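Local structure of protein yciO (Escherichia coli, 1K7J) at residues 97-102 with 185-190. The protein is of unknown function but belongs to the SUA5 family and may bind double-stranded RNA. Sequence-based numbering, arbitrary orientation.
Sequences YTFILK and IDLTDD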
ATOM      1  N   TYR A  97       4.542   8.488   2.713  1.00  7.59           N
ATOM      2  CA  TYR A  97       4.525   8.854   1.298  1.00  7.45           C
ATOM      3  C   TYR A  97       4.267   7.721   0.319  1.00  7.28           C
ATOM      4  O   TYR A  97       4.582   6.560   0.581  1.00  7.30           O
ATOM      5  CB  TYR A  97       5.876   9.440   0.886  1.00  8.05           C
ATOM      6  CG  TYR A  97       6.300  10.706   1.577  1.00  7.51           C
ATOM      7  CD1 TYR A  97       5.808  11.944   1.166  1.00  7.94           C
ATOM      8  CD2 TYR A  97       7.245  10.672   2.601  1.00  7.93           C
ATOM      9  CE1 TYR A  97       6.257  13.124   1.752  1.00  8.49           C
ATOM     10  CE2 TYR A  97       7.699  11.841   3.197  1.00  8.38           C
ATOM     11  CZ  TYR A  97       7.204  13.064   2.764  1.00  8.47           C
ATOM     12  OH  TYR A  97       7.682  14.222   3.321  1.00  9.31           O
ATOM     13  N   THR A  98       3.708   8.097  -0.825  1.00  7.18           N
ATOM     14  CA  THR A  98       3.490   7.191  -1.942  1.00  7.26           C
ATOM     15  C   THR A  98       4.150   7.955  -3.085  1.00  7.75           C
ATOM     16  O   THR A  98       3.833   9.123  -3.326  1.00  8.24           O
ATOM     17  CB  THR A  98       2.008   6.989  -2.272  1.00  7.14           C
ATOM     18  OG1 THR A  98       1.368   6.317  -1.184  1.00  7.29           O
ATOM     19  CG2 THR A  98       1.860   6.144  -3.536  1.00  8.11           C
ATOM     20  N   PHE A  99       5.083   7.311  -3.774  1.00  7.71           N
ATOM     21  CA  PHE A  99       5.787   7.965  -4.868  1.00  7.96           C
ATOM     22  C   PHE A  99       5.373   7.368  -6.200  1.00  8.03           C
ATOM     23  O   PHE A  99       5.475   6.160  -6.396  1.00  7.90           O
ATOM     24  CB  PHE A  99       7.298   7.805  -4.675  1.00  8.25           C
ATOM     25  CG  PHE A  99       7.809   8.377  -3.380  1.00  8.41           C
ATOM     26  CD1 PHE A  99       7.842   9.753  -3.180  1.00  8.87           C
ATOM     27  CD2 PHE A  99       8.252   7.536  -2.358  1.00  8.87           C
ATOM     28  CE1 PHE A  99       8.311  10.289  -1.979  1.00  9.34           C
ATOM     29  CE2 PHE A  99       8.724   8.063  -1.154  1.00  8.67           C
ATOM     30  CZ  PHE A  99       8.751   9.446  -0.967  1.00  9.10           C
ATOM     31  N   ILE A 100       4.900   8.206  -7.113  1.00  8.54           N
ATOM     32  CA  ILE A 100       4.490   7.711  -8.421  1.00  8.69           C
ATOM     33  C   ILE A 100       5.704   7.659  -9.337  1.00  8.77           C
ATOM     34  O   ILE A 100       6.368   8.671  -9.568  1.00  9.24           O
ATOM     35  CB  ILE A 100       3.407   8.604  -9.061  1.00  9.14           C
ATOM     36  CG1 ILE A 100       2.235   8.778  -8.091  1.00 10.24           C
ATOM     37  CG2 ILE A 100       2.935   7.983 -10.372  1.00  9.61           C
ATOM     38  CD1 ILE A 100       1.690   7.486  -7.532  1.00 12.41           C
ATOM     39  N   LEU A 101       5.988   6.464  -9.847  1.00  8.99           N
ATOM     40  CA  LEU A 101       7.122   6.234 -10.733  1.00  9.24           C
ATOM     41  C   LEU A 101       6.728   5.249 -11.826  1.00  9.52           C
ATOM     42  O   LEU A 101       5.670   4.625 -11.765  1.00  9.78           O
ATOM     43  CB  LEU A 101       8.291   5.644  -9.934  1.00  9.77           C
ATOM     44  CG  LEU A 101       8.921   6.554  -8.877  1.00 10.39           C
ATOM     45  CD1 LEU A 101       9.563   5.716  -7.789  1.00 11.53           C
ATOM     46  CD2 LEU A 101       9.938   7.476  -9.538  1.00 10.89           C
ATOM     47  N   LYS A 102       7.575   5.119 -12.838  1.00 10.20           N
ATOM     48  CA  LYS A 102       7.298   4.168 -13.901  1.00 10.65           C
ATOM     49  C   LYS A 102       7.688   2.789 -13.382  1.00  9.82           C
ATOM     50  O   LYS A 102       8.757   2.623 -12.791  1.00  8.97           O
ATOM     51  CB  LYS A 102       8.112   4.506 -15.152  1.00 11.99           C
ATOM     52  CG  LYS A 102       7.702   5.814 -15.807  1.00 14.55           C
ATOM     53  CD  LYS A 102       8.433   6.034 -17.122  1.00 17.18           C
ATOM     54  CE  LYS A 102       8.115   4.937 -18.127  1.00 18.79           C
ATOM     55  NZ  LYS A 102       8.808   5.160 -19.432  1.00 20.08           N
ATOM     56  N   ILE A 185       3.433  11.925  -4.121  1.00  8.26           N
ATOM     57  CA  ILE A 185       4.310  12.753  -4.937  1.00  8.64           C
ATOM     58  C   ILE A 185       4.616  12.033  -6.242  1.00  8.93           C
ATOM     59  O   ILE A 185       5.057  10.886  -6.227  1.00  8.77           O
ATOM     60  CB  ILE A 185       5.666  13.010  -4.239  1.00  8.87           C
ATOM     61  CG1 ILE A 185       5.455  13.600  -2.842  1.00  9.75           C
ATOM     62  CG2 ILE A 185       6.516  13.950  -5.098  1.00  9.69           C
ATOM     63  CD1 ILE A 185       4.814  14.969  -2.833  1.00 10.32           C
ATOM     64  N   ASP A 186       4.370  12.694  -7.367  1.00  9.17           N
ATOM     65  CA  ASP A 186       4.682  12.104  -8.663  1.00  9.76           C
ATOM     66  C   ASP A 186       6.115  12.554  -8.932  1.00  9.66           C
ATOM     67  O   ASP A 186       6.391  13.754  -8.974  1.00  9.71           O
ATOM     68  CB  ASP A 186       3.750  12.647  -9.747  1.00 11.23           C
ATOM     69  CG  ASP A 186       3.993  11.999 -11.103  1.00 12.61           C
ATOM     70  OD1 ASP A 186       5.171  11.789 -11.464  1.00 13.89           O
ATOM     71  OD2 ASP A 186       3.006  11.712 -11.814  1.00 14.42           O
ATOM     72  N   LEU A 187       7.024  11.600  -9.096  1.00 10.25           N
ATOM     73  CA  LEU A 187       8.430  11.918  -9.323  1.00 10.71           C
ATOM     74  C   LEU A 187       8.890  11.756 -10.766  1.00 11.43           C
ATOM     75  O   LEU A 187      10.077  11.912 -11.058  1.00 12.14           O
ATOM     76  CB  LEU A 187       9.311  11.056  -8.413  1.00 10.57           C
ATOM     77  CG  LEU A 187       9.179  11.274  -6.903  1.00 10.50           C
ATOM     78  CD1 LEU A 187      10.046  10.263  -6.156  1.00 10.99           C
ATOM     79  CD2 LEU A 187       9.595  12.698  -6.552  1.00 11.10           C
ATOM     80  N   THR A 188       7.968  11.452 -11.670  1.00 11.77           N
ATOM     81  CA  THR A 188       8.346  11.273 -13.068  1.00 12.43           C
ATOM     82  C   THR A 188       8.741  12.605 -13.708  1.00 13.07           C
ATOM     83  O   THR A 188       8.386  13.677 -13.212  1.00 12.45           O
ATOM     84  CB  THR A 188       7.208  10.618 -13.884  1.00 11.99           C
ATOM     85  OG1 THR A 188       6.054  11.465 -13.879  1.00 12.56           O
ATOM     86  CG2 THR A 188       6.843   9.258 -13.287  1.00 11.91           C
ATOM     87  N   ASP A 189       9.492  12.521 -14.805  1.00 13.79           N
ATOM     88  CA  ASP A 189       9.966  13.699 -15.529  1.00 14.82           C
ATOM     89  C   ASP A 189      10.817  14.609 -14.643  1.00 14.94           C
ATOM     90  O   ASP A 189      10.975  15.797 -14.933  1.00 15.04           O
ATOM     91  CB  ASP A 189       8.781  14.486 -16.099  1.00 15.82           C
ATOM     92  CG  ASP A 189       7.984  13.684 -17.109  1.00 16.76           C
ATOM     93  OD1 ASP A 189       8.598  13.147 -18.054  1.00 17.49           O
ATOM     94  OD2 ASP A 189       6.746  13.593 -16.961  1.00 18.11           O
ATOM     95  N   ASP A 190      11.366  14.039 -13.571  1.00 14.70           N
ATOM     96  CA  ASP A 190      12.200  14.770 -12.617  1.00 14.86           C
ATOM     97  C   ASP A 190      11.568  16.070 -12.169  1.00 13.94           C
ATOM     98  O   ASP A 190      12.260  17.037 -11.829  1.00 14.36           O
ATOM     99  CB  ASP A 190      13.584  15.049 -13.209  1.00 16.04           C
ATOM    100  CG  ASP A 190      14.420  13.796 -13.322  1.00 17.15           C
ATOM    101  OD1 ASP A 190      14.000  12.759 -12.767  1.00 17.34           O
ATOM    102  OD2 ASP A 190      15.495  13.846 -13.954  1.00 17.48           O
TER
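Ile-100 and Ile-185 meet through their backbones, N of Ile-100 donating to O of Ile-185 at 2.8 Å, and bonds from Ile-185 N to Thr-98 O (2.9 Å) and from Leu-187 N to Ile-100 O (3.0 Å) flank that one. Ile-100 thus uses both its N-H and its carbonyl on the partner, which in turn offers alternate residues, the parallel beta pattern; the touching parts run 17° apart. The donor to Thr-98 O comes almost straight on (C=O...N 172°), whereas the other two carbonyls are met at a bend. Segment 97-102 also bonds to strand 118-122 on its other edge, so it is an interior strand of the mixed sheet.

On one face, Leu-187 CD1 lies 3.7 Å from Phe-99 CD1, and the Ile-185 side chain runs alongside Phe-99, its CB 4.1 Å from Phe-99 CD1. Leu-187 CB meets Leu-101 CD2 at 3.8 Å. Met-89 of helix 83-90 touches Phe-99, Leu-101 and Leu-187, closing this apolar layer. On the opposite face Ile-100 CB packs on Asp-186 CA, the Ile-100 side chain lying roughly perpendicular to that of Asp-186.

Asp-186 turns its carboxylate forward to Thr-188 because CG stands opposite the backbone N (chi1 -177°). There OD1 takes two bonds: the backbone N of Thr-188 at 2.8 Å, defining an Asx turn, and its OG1 at 2.6 Å on the syn side. Arg-116 completes the cluster, salt-bridged to OD2 and bonded to Thr-188 OG1. Replacing Asp-186 with an alanine would probably cost Arg-116 this salt bridge and leave the turn at Thr-188 without its acceptor.

The Phe-99, Ile-185 and Leu-187 face is thus apolar, whereas on the other buried Ile-100 lies beside a carboxylate whose oxygens are engaged by Thr-188 and Arg-116.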